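Local atomic coordinates of glycoside transferase (Listeria monocytogenes, PDB entry 6R2M), a protein that probably hydrolyses exopolysaccharide outside the cell as a glycoside hydrolase. Residues D156-L160 with S161-I165; I171-R174 with D175-L179; L179-Q182 with T183-A186; T262-Y265 with A266-Q270; N208-D211 with Q212-A216. One frame throughout, in Å; residues are numbered along the deposited sequence.

Contact 1 of 5, residues D156-L160 with S161-I165; sequences DTLHL and SYLNI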
loop_
_atom_site.group_PDB
_atom_site.type_symbol
_atom_site.label_atom_id
_atom_site.label_comp_id
_atom_site.label_asym_id
_atom_site.label_seq_id
_atom_site.Cartn_x
_atom_site.Cartn_y
_atom_site.Cartn_z
ATOM N N ASP A 156 -1.327 -16.028 -12.772
ATOM C CA ASP A 156 -1.043 -17.320 -12.161
ATOM C C ASP A 156 -0.112 -17.191 -10.962
ATOM O O ASP A 156 0.428 -18.196 -10.492
ATOM C CB ASP A 156 -0.467 -18.300 -13.185
ATOM C CG ASP A 156 0.738 -17.752 -13.918
ATOM O OD1 ASP A 156 1.410 -16.827 -13.406
ATOM O OD2 ASP A 156 1.027 -18.261 -15.024
ATOM N N THR A 157 0.087 -15.974 -10.457
ATOM C CA THR A 157 0.889 -15.749 -9.268
ATOM C C THR A 157 0.062 -14.991 -8.246
ATOM O O THR A 157 -0.821 -14.203 -8.603
ATOM C CB THR A 157 2.168 -14.929 -9.555
ATOM O OG1 THR A 157 1.823 -13.673 -10.156
ATOM C CG2 THR A 157 3.083 -15.671 -10.493
ATOM N N LEU A 158 0.381 -15.206 -6.969
ATOM C CA LEU A 158 -0.004 -14.281 -5.910
ATOM C C LEU A 158 1.261 -13.802 -5.218
ATOM O O LEU A 158 1.974 -14.599 -4.608
ATOM C CB LEU A 158 -0.941 -14.925 -4.891
ATOM C CG LEU A 158 -1.230 -14.072 -3.654
ATOM C CD1 LEU A 158 -1.991 -12.796 -4.038
ATOM C CD2 LEU A 158 -1.993 -14.861 -2.580
ATOM N N HIS A 159 1.535 -12.508 -5.315
ATOM C CA HIS A 159 2.560 -11.898 -4.491
ATOM C C HIS A 159 1.951 -11.547 -3.141
ATOM O O HIS A 159 0.961 -10.805 -3.073
ATOM C CB HIS A 159 3.132 -10.673 -5.190
ATOM C CG HIS A 159 4.041 -11.025 -6.326
ATOM N ND1 HIS A 159 3.574 -11.560 -7.508
ATOM C CD2 HIS A 159 5.389 -10.956 -6.450
ATOM C CE1 HIS A 159 4.594 -11.792 -8.316
ATOM N NE2 HIS A 159 5.707 -11.432 -7.700
ATOM N N LEU A 160 2.535 -12.083 -2.063
ATOM C CA LEU A 160 1.944 -11.888 -0.745
ATOM C C LEU A 160 1.949 -10.424 -0.326
ATOM O O LEU A 160 1.142 -10.026 0.526
ATOM C CB LEU A 160 2.687 -12.735 0.281
ATOM C CG LEU A 160 2.570 -14.235 0.021
ATOM C CD1 LEU A 160 3.386 -15.008 1.032
ATOM C CD2 LEU A 160 1.109 -14.650 0.070
ATOM N N SER A 161 2.842 -9.615 -0.897
ATOM C CA SER A 161 2.858 -8.189 -0.590
ATOM C C SER A 161 1.632 -7.458 -1.122
ATOM O O SER A 161 1.441 -6.287 -0.787
ATOM C CB SER A 161 4.132 -7.549 -1.147
ATOM O OG SER A 161 4.114 -7.538 -2.573
ATOM N N TYR A 162 0.813 -8.111 -1.935
ATOM C CA TYR A 162 -0.419 -7.530 -2.430
ATOM C C TYR A 162 -1.591 -7.758 -1.481
ATOM O O TYR A 162 -2.682 -7.235 -1.732
ATOM C CB TYR A 162 -0.754 -8.125 -3.800
ATOM C CG TYR A 162 -0.079 -7.476 -4.997
ATOM C CD1 TYR A 162 1.113 -6.753 -4.863
ATOM C CD2 TYR A 162 -0.651 -7.580 -6.261
ATOM C CE1 TYR A 162 1.716 -6.169 -5.978
ATOM C CE2 TYR A 162 -0.054 -7.014 -7.371
ATOM C CZ TYR A 162 1.116 -6.294 -7.221
ATOM O OH TYR A 162 1.696 -5.716 -8.336
ATOM N N LEU A 163 -1.406 -8.516 -0.396
ATOM C CA LEU A 163 -2.533 -8.849 0.462
ATOM C C LEU A 163 -2.852 -7.689 1.394
ATOM O O LEU A 163 -1.956 -7.066 1.981
ATOM C CB LEU A 163 -2.255 -10.107 1.281
ATOM C CG LEU A 163 -2.057 -11.404 0.496
ATOM C CD1 LEU A 163 -1.578 -12.508 1.424
ATOM C CD2 LEU A 163 -3.321 -11.848 -0.206
ATOM N N ASN A 164 -4.141 -7.393 1.519
ATOM C CA ASN A 164 -4.640 -6.383 2.439
ATOM C C ASN A 164 -5.693 -7.117 3.256
ATOM O O ASN A 164 -6.803 -7.341 2.772
ATOM C CB ASN A 164 -5.201 -5.188 1.672
ATOM C CG ASN A 164 -5.664 -4.063 2.571
ATOM O OD1 ASN A 164 -6.263 -4.282 3.630
ATOM N ND2 ASN A 164 -5.410 -2.839 2.132
ATOM N N ILE A 165 -5.321 -7.562 4.461
ATOM C CA ILE A 165 -6.205 -8.443 5.222
ATOM C C ILE A 165 -7.497 -7.726 5.581
ATOM O O ILE A 165 -8.587 -8.300 5.500
ATOM C CB ILE A 165 -5.484 -8.968 6.478
ATOM C CG1 ILE A 165 -4.254 -9.786 6.078
ATOM C CG2 ILE A 165 -6.454 -9.794 7.362
ATOM C CD1 ILE A 165 -4.516 -10.885 5.038
#
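With CG anti to the carbonyl carbon in both Leu160 (chi1 -63°) and Leu163 (chi1 -64°), the two leucines lie side by side and point the same way, their branches meeting where Leu160 CD2 comes 3.7 Å from Leu163 CD1. Leu158 is turned differently: its CG stands anti to the backbone N, which sends the chain across Leu163 at about a right angle, and Leu158 CD2 meets Leu163 CD2 at 4.1 Å. Leu163 thus offers one methyl to each of the other two leucines. The backbone folds through two overlapping turns. Tyr162 N donates to His159 O at 2.9 Å and Leu163 N to Leu160 O at 3.1 Å, as in the short 3-10 segment that follows the strand. Tyr162 CB packs 3.3 Å from His159 O, the same oxygen that takes its N-H. The imidazole of His159 extends off the turn, where ND1 is hydrogen-bonded to Asp145, an acceptor shared with Thr157 OG1. Asn164 then caps the start of helix 165-170 through its OD1 and Ala167 N. The turn therefore carries the chain from strand 158-159, at the edge of a three-stranded antiparallel sheet and paired with strand 193-195, into that helix, with Leu160 and Ser161 resting on helix 209-223 and Leu158 and Tyr162 on helix 100-116.

Contact 2 of 5, residues I171-R174 with D175-L179; sequences INYR and DKAYL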
loop_
_atom_site.group_PDB
_atom_site.type_symbol
_atom_site.label_atom_id
_atom_site.label_comp_id
_atom_site.label_asym_id
_atom_site.label_seq_id
_atom_site.Cartn_x
_atom_site.Cartn_y
_atom_site.Cartn_z
ATOM N N ILE A 171 -14.930 -7.958 2.373
ATOM C CA ILE A 171 -15.707 -8.582 1.310
ATOM C C ILE A 171 -15.811 -10.093 1.501
ATOM O O ILE A 171 -16.254 -10.800 0.599
ATOM C CB ILE A 171 -15.139 -8.209 -0.075
ATOM C CG1 ILE A 171 -16.193 -8.367 -1.184
ATOM C CG2 ILE A 171 -13.859 -8.959 -0.382
ATOM C CD1 ILE A 171 -17.323 -7.377 -1.088
ATOM N N ASN A 172 -15.427 -10.599 2.674
ATOM C CA ASN A 172 -15.671 -11.993 3.066
ATOM C C ASN A 172 -15.085 -13.006 2.083
ATOM O O ASN A 172 -15.771 -13.920 1.622
ATOM C CB ASN A 172 -17.168 -12.243 3.246
ATOM C CG ASN A 172 -17.765 -11.371 4.320
ATOM O OD1 ASN A 172 -18.581 -10.482 4.040
ATOM N ND2 ASN A 172 -17.360 -11.612 5.558
ATOM N N TYR A 173 -13.800 -12.862 1.771
ATOM C CA TYR A 173 -13.117 -13.958 1.100
ATOM C C TYR A 173 -13.269 -15.234 1.921
ATOM O O TYR A 173 -13.307 -15.198 3.154
ATOM C CB TYR A 173 -11.629 -13.655 0.922
ATOM C CG TYR A 173 -11.254 -12.786 -0.261
ATOM C CD1 TYR A 173 -11.359 -11.402 -0.180
ATOM C CD2 TYR A 173 -10.739 -13.337 -1.428
ATOM C CE1 TYR A 173 -10.991 -10.592 -1.217
ATOM C CE2 TYR A 173 -10.373 -12.522 -2.496
ATOM C CZ TYR A 173 -10.502 -11.144 -2.372
ATOM O OH TYR A 173 -10.149 -10.292 -3.392
ATOM N N ARG A 174 -13.365 -16.361 1.222
ATOM C CA ARG A 174 -13.442 -17.658 1.883
ATOM C C ARG A 174 -12.170 -17.936 2.678
ATOM O O ARG A 174 -11.125 -17.323 2.462
ATOM C CB ARG A 174 -13.666 -18.766 0.862
ATOM C CG ARG A 174 -14.929 -18.588 0.037
ATOM C CD ARG A 174 -14.882 -19.431 -1.234
ATOM N NE ARG A 174 -14.846 -20.865 -0.954
ATOM C CZ ARG A 174 -14.505 -21.789 -1.847
ATOM N NH1 ARG A 174 -14.164 -21.432 -3.077
ATOM N NH2 ARG A 174 -14.492 -23.071 -1.507
ATOM N N ASP A 175 -12.276 -18.883 3.614
ATOM C CA ASP A 175 -11.156 -19.178 4.504
ATOM C C ASP A 175 -9.920 -19.591 3.721
ATOM O O ASP A 175 -8.796 -19.248 4.105
ATOM C CB ASP A 175 -11.533 -20.286 5.490
ATOM C CG ASP A 175 -12.570 -19.844 6.509
ATOM O OD1 ASP A 175 -12.757 -18.625 6.709
ATOM O OD2 ASP A 175 -13.193 -20.738 7.127
ATOM N N LYS A 176 -10.111 -20.334 2.631
ATOM C CA LYS A 176 -8.997 -20.848 1.844
ATOM C C LYS A 176 -8.172 -19.727 1.228
ATOM O O LYS A 176 -6.984 -19.932 0.940
ATOM C CB LYS A 176 -9.517 -21.785 0.743
ATOM C CG LYS A 176 -10.453 -21.095 -0.245
ATOM C CD LYS A 176 -10.950 -22.052 -1.327
ATOM C CE LYS A 176 -9.792 -22.749 -2.028
ATOM N NZ LYS A 176 -10.250 -23.508 -3.228
ATOM N N ALA A 177 -8.772 -18.545 1.046
ATOM C CA ALA A 177 -8.057 -17.416 0.472
ATOM C C ALA A 177 -6.886 -16.991 1.338
ATOM O O ALA A 177 -5.954 -16.353 0.834
ATOM C CB ALA A 177 -9.006 -16.228 0.279
ATOM N N TYR A 178 -6.915 -17.329 2.622
ATOM C CA TYR A 178 -5.904 -16.894 3.568
ATOM C C TYR A 178 -4.829 -17.943 3.795
ATOM O O TYR A 178 -3.848 -17.662 4.499
ATOM C CB TYR A 178 -6.565 -16.521 4.897
ATOM C CG TYR A 178 -7.578 -15.399 4.758
ATOM C CD1 TYR A 178 -7.202 -14.076 4.920
ATOM C CD2 TYR A 178 -8.905 -15.668 4.445
ATOM C CE1 TYR A 178 -8.123 -13.052 4.797
ATOM C CE2 TYR A 178 -9.835 -14.648 4.307
ATOM C CZ TYR A 178 -9.430 -13.341 4.481
ATOM O OH TYR A 178 -10.329 -12.306 4.368
ATOM N N LEU A 179 -4.970 -19.125 3.197
ATOM C CA LEU A 179 -3.960 -20.162 3.386
ATOM C C LEU A 179 -2.555 -19.697 3.024
ATOM O O LEU A 179 -1.620 -20.059 3.756
ATOM C CB LEU A 179 -4.327 -21.425 2.592
ATOM C CG LEU A 179 -3.506 -22.671 2.945
ATOM C CD1 LEU A 179 -4.065 -23.301 4.203
ATOM C CD2 LEU A 179 -3.493 -23.692 1.814
HETATM O O HOH W 1 -12.828 -13.018 4.788
HETATM O O HOH W 2 -14.214 -16.421 5.405
#
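Tyr173 meets the following turn through its CB, which lies 3.7 Å from the methyl of Ala177 and 3.9 Å from the hydroxyl oxygen, OH, of Tyr178. It follows Asn172, the positive-phi C-prime residue of the Schellman motif that ends helix 165-170, and the chain passes from there into the 3-10 segment 175-178. Ring atom CD2 of Tyr173 still touches the Ala177 methyl, while the rest of the ring extends to helix 120-136. Two waters donate to Tyr173 O: one at 2.8 Å is also hydrogen-bonded to Tyr178 OH, and the other also donates to Asp175 OD1, tying that carboxylate back to the chain. Arg174 supplies the acceptor for the first 3-10 turn, Ala177 N donating to Arg174 O at 3.0 Å. Arg174 O also lies at the edge of the Tyr178 ring, 3.4 Å from CD2; Tyr173 O is at that edge too, nearest CE2. Farther out, the Arg174 side chain runs alongside Lys176, both bent at chi3. Lys176 CD sits over the centre of one guanidinium face, 3.6 Å from Arg174 CZ. Although Arg174 NH1 and Lys176 NZ are 4.4 Å apart, the lysine ammonium has a partner in the carbonyl oxygen of Gln140, which probably eases the proximity of two like charges.

Contact 3 of 5, residues L179-Q182 with T183-A186; sequences LPIQ and TVNA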
loop_
_atom_site.group_PDB
_atom_site.type_symbol
_atom_site.label_atom_id
_atom_site.label_comp_id
_atom_site.label_asym_id
_atom_site.label_seq_id
_atom_site.Cartn_x
_atom_site.Cartn_y
_atom_site.Cartn_z
ATOM N N LEU A 179 -4.970 -19.125 3.197
ATOM C CA LEU A 179 -3.960 -20.162 3.386
ATOM C C LEU A 179 -2.555 -19.697 3.024
ATOM O O LEU A 179 -1.620 -20.059 3.756
ATOM C CB LEU A 179 -4.327 -21.425 2.592
ATOM C CG LEU A 179 -3.506 -22.671 2.945
ATOM C CD1 LEU A 179 -4.065 -23.301 4.203
ATOM C CD2 LEU A 179 -3.493 -23.692 1.814
ATOM N N PRO A 180 -2.327 -18.918 1.952
ATOM C CA PRO A 180 -0.945 -18.488 1.674
ATOM C C PRO A 180 -0.318 -17.722 2.826
ATOM O O PRO A 180 0.791 -18.065 3.252
ATOM C CB PRO A 180 -1.093 -17.632 0.407
ATOM C CG PRO A 180 -2.266 -18.264 -0.301
ATOM C CD PRO A 180 -3.214 -18.654 0.802
ATOM N N ILE A 181 -1.003 -16.710 3.366
ATOM C CA ILE A 181 -0.387 -15.925 4.434
ATOM C C ILE A 181 -0.407 -16.662 5.772
ATOM O O ILE A 181 0.398 -16.353 6.661
ATOM C CB ILE A 181 -1.064 -14.540 4.516
ATOM C CG1 ILE A 181 -0.214 -13.537 5.308
ATOM C CG2 ILE A 181 -2.467 -14.645 5.098
ATOM C CD1 ILE A 181 1.122 -13.189 4.653
ATOM N N GLN A 182 -1.281 -17.651 5.932
ATOM C CA GLN A 182 -1.262 -18.462 7.145
ATOM C C GLN A 182 -0.099 -19.440 7.178
ATOM O O GLN A 182 0.297 -19.858 8.274
ATOM C CB GLN A 182 -2.559 -19.254 7.282
ATOM C CG GLN A 182 -3.751 -18.412 7.675
ATOM C CD GLN A 182 -5.072 -19.150 7.477
ATOM O OE1 GLN A 182 -5.100 -20.251 6.936
ATOM N NE2 GLN A 182 -6.169 -18.534 7.906
ATOM N N THR A 183 0.450 -19.810 6.027
ATOM C CA THR A 183 1.408 -20.910 5.958
ATOM C C THR A 183 2.785 -20.505 5.444
ATOM O O THR A 183 3.691 -21.348 5.416
ATOM C CB THR A 183 0.843 -22.050 5.098
ATOM O OG1 THR A 183 0.533 -21.585 3.774
ATOM C CG2 THR A 183 -0.440 -22.581 5.721
ATOM N N VAL A 184 2.977 -19.242 5.053
ATOM C CA VAL A 184 4.283 -18.793 4.579
ATOM C C VAL A 184 5.280 -18.796 5.736
ATOM O O VAL A 184 4.917 -18.596 6.907
ATOM C CB VAL A 184 4.165 -17.393 3.939
ATOM C CG1 VAL A 184 3.807 -16.348 4.985
ATOM C CG2 VAL A 184 5.444 -17.004 3.214
ATOM N N ASN A 185 6.549 -19.053 5.403
ATOM C CA ASN A 185 7.664 -18.986 6.334
ATOM C C ASN A 185 8.628 -17.886 5.913
ATOM O O ASN A 185 8.696 -17.503 4.743
ATOM C CB ASN A 185 8.429 -20.320 6.391
ATOM C CG ASN A 185 7.599 -21.426 6.976
ATOM O OD1 ASN A 185 6.856 -21.207 7.934
ATOM N ND2 ASN A 185 7.690 -22.609 6.395
ATOM N N ALA A 186 9.370 -17.377 6.893
ATOM C CA ALA A 186 10.500 -16.487 6.651
ATOM C C ALA A 186 11.771 -17.137 7.188
ATOM O O ALA A 186 11.751 -17.763 8.250
ATOM C CB ALA A 186 10.273 -15.124 7.315
#
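Leu179 O is gripped twice by Thr183, by the hydroxyl OG1 at 2.6 Å and, weakly, by the backbone N at 3.1 Å. The hydroxyl can turn back on the preceding turn because OG1 stands between the backbone N and the carbonyl carbon (chi1 58°), and it reaches the carbonyl tilted 35° from its plane. The other donor bond of Thr183 N is straighter, 3.3 Å to Pro180 O, so this N-H is divided between two carbonyls. Pro180 O in turn takes a weak bond from Val184 N at 3.1 Å. Shared acceptors and bent bonds of this kind mark the irregular last turn of helix 179-183, with Val184 the first residue to leave helical geometry. Two side-chain contacts accompany the bonds: Thr183 CG2 touches Leu179 CD1 at 4.0 Å, and Val184 CG1 meets Ile181 CD1 at 4.2 Å. Other polar groups find partners beyond this turn, Ile181 O taking a hydrogen bond from Asn223 ND2 and Gln182 NE2 giving one to Glu222. The short helix lies against helix 209-223, which Ile181 touches at Ala218 and Val184 at Tyr219, while Thr183 and Val184 also pack on Phe199 of strand 198-200.

Contact 4 of 5, residues T262-Y265 with A266-Q270; sequences TAVY and AFLTQ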
loop_
_atom_site.group_PDB
_atom_site.type_symbol
_atom_site.label_atom_id
_atom_site.label_comp_id
_atom_site.label_asym_id
_atom_site.label_seq_id
_atom_site.Cartn_x
_atom_site.Cartn_y
_atom_site.Cartn_z
ATOM N N THR A 262 12.529 5.254 2.379
ATOM C CA THR A 262 11.515 5.962 3.153
ATOM C C THR A 262 10.317 5.064 3.442
ATOM O O THR A 262 9.849 4.983 4.585
ATOM C CB THR A 262 11.091 7.219 2.403
ATOM O OG1 THR A 262 12.213 8.098 2.299
ATOM C CG2 THR A 262 9.978 7.932 3.147
ATOM N N ALA A 263 9.808 4.371 2.415
ATOM C CA ALA A 263 8.642 3.518 2.623
ATOM C C ALA A 263 8.927 2.409 3.632
ATOM O O ALA A 263 8.060 2.074 4.448
ATOM C CB ALA A 263 8.162 2.935 1.294
ATOM N N VAL A 264 10.142 1.852 3.613
ATOM C CA VAL A 264 10.507 0.815 4.576
ATOM C C VAL A 264 10.411 1.340 5.998
ATOM O O VAL A 264 9.886 0.667 6.887
ATOM C CB VAL A 264 11.909 0.266 4.270
ATOM C CG1 VAL A 264 12.410 -0.549 5.466
ATOM C CG2 VAL A 264 11.833 -0.610 3.038
ATOM N N TYR A 265 10.890 2.563 6.239
ATOM C CA TYR A 265 10.768 3.086 7.599
ATOM C C TYR A 265 9.327 3.432 7.954
ATOM O O TYR A 265 8.931 3.282 9.120
ATOM C CB TYR A 265 11.669 4.303 7.780
ATOM C CG TYR A 265 13.132 3.921 7.887
ATOM C CD1 TYR A 265 13.526 2.861 8.698
ATOM C CD2 TYR A 265 14.111 4.627 7.196
ATOM C CE1 TYR A 265 14.866 2.493 8.802
ATOM C CE2 TYR A 265 15.466 4.277 7.305
ATOM C CZ TYR A 265 15.827 3.205 8.114
ATOM O OH TYR A 265 17.157 2.859 8.226
ATOM N N ALA A 266 8.524 3.887 6.986
ATOM C CA ALA A 266 7.112 4.119 7.282
ATOM C C ALA A 266 6.420 2.817 7.670
ATOM O O ALA A 266 5.695 2.758 8.677
ATOM C CB ALA A 266 6.416 4.760 6.080
ATOM N N PHE A 267 6.685 1.742 6.926
ATOM C CA PHE A 267 6.033 0.473 7.233
ATOM C C PHE A 267 6.605 -0.171 8.491
ATOM O O PHE A 267 5.857 -0.814 9.224
ATOM C CB PHE A 267 6.141 -0.474 6.047
ATOM C CG PHE A 267 5.413 0.011 4.829
ATOM C CD1 PHE A 267 4.383 0.928 4.937
ATOM C CD2 PHE A 267 5.781 -0.433 3.575
ATOM C CE1 PHE A 267 3.724 1.388 3.808
ATOM C CE2 PHE A 267 5.131 0.006 2.445
ATOM C CZ PHE A 267 4.091 0.931 2.558
ATOM N N LEU A 268 7.908 -0.001 8.763
ATOM C CA LEU A 268 8.460 -0.465 10.039
ATOM C C LEU A 268 7.796 0.229 11.218
ATOM O O LEU A 268 7.503 -0.407 12.238
ATOM C CB LEU A 268 9.963 -0.216 10.089
ATOM C CG LEU A 268 10.840 -1.252 9.424
ATOM C CD1 LEU A 268 12.222 -0.667 9.257
ATOM C CD2 LEU A 268 10.882 -2.496 10.311
ATOM N N THR A 269 7.600 1.543 11.119
ATOM C CA THR A 269 6.955 2.282 12.190
ATOM C C THR A 269 5.548 1.751 12.439
ATOM O O THR A 269 5.170 1.490 13.588
ATOM C CB THR A 269 6.960 3.766 11.836
ATOM O OG1 THR A 269 8.328 4.190 11.738
ATOM C CG2 THR A 269 6.239 4.585 12.893
ATOM N N GLN A 270 4.782 1.526 11.360
ATOM C CA GLN A 270 3.451 0.932 11.481
ATOM C C GLN A 270 3.512 -0.462 12.096
ATOM O O GLN A 270 2.695 -0.807 12.956
ATOM C CB GLN A 270 2.775 0.851 10.112
ATOM C CG GLN A 270 2.564 2.193 9.456
ATOM C CD GLN A 270 2.073 2.066 8.020
ATOM O OE1 GLN A 270 1.400 1.102 7.663
ATOM N NE2 GLN A 270 2.424 3.038 7.189
#
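Ala266, Phe267, Leu268 and Thr269 each donate a backbone N-H to the carbonyl four residues earlier, from Thr262 O to Tyr265 O, at regular alpha-helical geometry, the shortest being Leu268 N to Val264 O at 2.8 Å. Tyr265 O has a second donor in Thr269 OG1, also at 2.8 Å, and the hydroxyl and the N-H approach it from opposite faces of the carbonyl plane. The Thr269 hydroxyl stands beside its own backbone N (chi1 -62°), close enough to lean back on the previous turn, and is hydrogen-bonded to Thr284 OG1 as well. This is the opening part of helix 262-274, whose residues here are largely buried against helices 209-223, 278-290 and 301-312. Along one flank Leu268 CD1 touches two neighbours, 3.8 Å from Val264 CG1 and the same distance from Tyr265 CD1; both of those side chains run beside the leucine and point the same way. Tyr265 OH is hydrogen-bonded to Glu260 and also to Val244 N. Phe267 lays one face of its ring over Ala263 O, which sits 3.3 Å above the ring plane and off toward the rim, and its CE2 is 4.4 Å from the Ala263 methyl. Beyond this turn, Phe267 packs against Met217 and Leu268 against Met213 of helix 209-223.

Contact 5 of 5, residues N208-D211 with Q212-A216; sequences NMID and QMLIA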
loop_
_atom_site.group_PDB
_atom_site.type_symbol
_atom_site.label_atom_id
_atom_site.label_comp_id
_atom_site.label_asym_id
_atom_site.label_seq_id
_atom_site.Cartn_x
_atom_site.Cartn_y
_atom_site.Cartn_z
ATOM N N ASN A 208 13.376 -7.194 -1.600
ATOM C CA ASN A 208 13.017 -5.787 -1.464
ATOM C C ASN A 208 12.266 -5.616 -0.145
ATOM O O ASN A 208 11.221 -6.241 0.058
ATOM C CB ASN A 208 12.154 -5.367 -2.654
ATOM C CG ASN A 208 11.861 -3.890 -2.676
ATOM O OD1 ASN A 208 11.528 -3.297 -1.655
ATOM N ND2 ASN A 208 11.977 -3.284 -3.848
ATOM N N MET A 209 12.800 -4.786 0.758
ATOM C CA MET A 209 12.224 -4.718 2.098
ATOM C C MET A 209 10.872 -4.007 2.137
ATOM O O MET A 209 10.148 -4.165 3.125
ATOM C CB MET A 209 13.213 -4.055 3.061
ATOM C CG MET A 209 14.432 -4.938 3.361
ATOM S SD MET A 209 14.003 -6.493 4.190
ATOM C CE MET A 209 13.716 -5.885 5.842
ATOM N N ILE A 210 10.514 -3.222 1.113
ATOM C CA ILE A 210 9.130 -2.751 1.025
ATOM C C ILE A 210 8.188 -3.942 0.953
ATOM O O ILE A 210 7.210 -4.037 1.705
ATOM C CB ILE A 210 8.928 -1.835 -0.196
ATOM C CG1 ILE A 210 9.749 -0.563 -0.047
ATOM C CG2 ILE A 210 7.431 -1.525 -0.369
ATOM C CD1 ILE A 210 9.612 0.365 -1.263
ATOM N N ASP A 211 8.463 -4.865 0.036
ATOM C CA ASP A 211 7.596 -6.031 -0.107
ATOM C C ASP A 211 7.651 -6.910 1.138
ATOM O O ASP A 211 6.608 -7.382 1.616
ATOM C CB ASP A 211 7.983 -6.809 -1.356
ATOM C CG ASP A 211 7.996 -5.926 -2.600
ATOM O OD1 ASP A 211 7.206 -4.962 -2.630
ATOM O OD2 ASP A 211 8.782 -6.199 -3.520
ATOM N N GLN A 212 8.845 -7.089 1.710
ATOM C CA GLN A 212 8.959 -7.882 2.929
ATOM C C GLN A 212 8.150 -7.270 4.070
ATOM O O GLN A 212 7.497 -8.000 4.821
ATOM C CB GLN A 212 10.422 -8.034 3.329
ATOM C CG GLN A 212 11.266 -8.866 2.349
ATOM C CD GLN A 212 10.973 -10.359 2.453
ATOM O OE1 GLN A 212 10.801 -10.870 3.551
ATOM N NE2 GLN A 212 10.918 -11.053 1.314
ATOM N N MET A 213 8.179 -5.935 4.224
ATOM C CA MET A 213 7.424 -5.327 5.318
ATOM C C MET A 213 5.929 -5.496 5.099
ATOM O O MET A 213 5.177 -5.733 6.051
ATOM C CB MET A 213 7.756 -3.833 5.457
ATOM C CG MET A 213 9.115 -3.520 6.074
ATOM S SD MET A 213 9.466 -4.392 7.609
ATOM C CE MET A 213 7.990 -4.013 8.571
ATOM N N LEU A 214 5.475 -5.385 3.851
ATOM C CA LEU A 214 4.046 -5.560 3.600
ATOM C C LEU A 214 3.607 -6.989 3.922
ATOM O O LEU A 214 2.523 -7.198 4.474
ATOM C CB LEU A 214 3.717 -5.194 2.154
ATOM C CG LEU A 214 3.806 -3.682 1.885
ATOM C CD1 LEU A 214 3.750 -3.417 0.396
ATOM C CD2 LEU A 214 2.671 -2.954 2.617
ATOM N N ILE A 215 4.439 -7.984 3.600
ATOM C CA ILE A 215 4.106 -9.368 3.943
ATOM C C ILE A 215 4.069 -9.540 5.450
ATOM O O ILE A 215 3.170 -10.189 6.000
ATOM C CB ILE A 215 5.110 -10.347 3.303
ATOM C CG1 ILE A 215 5.079 -10.210 1.786
ATOM C CG2 ILE A 215 4.813 -11.810 3.748
ATOM C CD1 ILE A 215 6.256 -10.858 1.105
ATOM N N ALA A 216 5.045 -8.963 6.146
ATOM C CA ALA A 216 5.095 -9.108 7.593
ATOM C C ALA A 216 3.859 -8.519 8.245
ATOM O O ALA A 216 3.342 -9.071 9.226
ATOM C CB ALA A 216 6.343 -8.427 8.152
#
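Met213 N donates to Met209 O at 2.9 Å, the shortest of the backbone bonds that join the first two turns of this helix. Leu214 N bonded to Ile210 O and Ile215 N to Asp211 O continue the ladder. At its start Ile210 donates its N-H to Asn208 OD1 at 2.9 Å, in the plane of the amide carbonyl, while the backbone oxygen of the same asparagine receives Gln212 N at 3.0 Å. One residue therefore satisfies two donors of the first helical turn, with its side chain swung round (chi1 -174°) to the helix start. Among the side chains, the bent chain of Met209 crosses Gln212, its sulfur SD 4.0 Å from Gln212 CB. Gln212 CG, anti to the carbonyl carbon, lies 3.5 Å from Asn208 O; the bend at chi2 then turns the amide away. There OE1 accepts from Phe190 N, and NE2 has a weak bond to Glu192. On another face Ile210 CG2 meets Leu214 CD1 at 4.2 Å. Met213 CG and Ile215 CG1 come close to carbonyl oxygens of the previous turn, at 3.2 Å from Met209 O and Asp211 O respectively. Met209 also has backbone bonding to Ala246, and its side chain packs on Phe230 of helix 228-241 and Val264 of helix 262-274. The arrangement is a side-chain N-cap where strand 206-208 ends and helix 209-223 begins.

Along the chain the order is contact 1, contact 2, contact 3, contact 5, contact 4. Contacts 2 and 3 share Leu179, their centres 13 Å apart. Contact 1 touches both: Ile165 meets Tyr178, and Leu160 and Leu163 pack on Pro180, Ile181 and Val184. Helix 209-223, carrying contact 5, touches contacts 1, 3 and 4, through Ser161 and Ile215, through Ile181, and through Val264 and Met213 respectively. Contacts 4 and 5 have centres 10 Å apart, whereas contacts 2 and 4 are the farthest pair at 27 Å. The turn after strand 158-159 and the end of helix 179-183 thus meet helix 209-223, which on another part packs on helix 262-274 in this largely helical, monomeric protein.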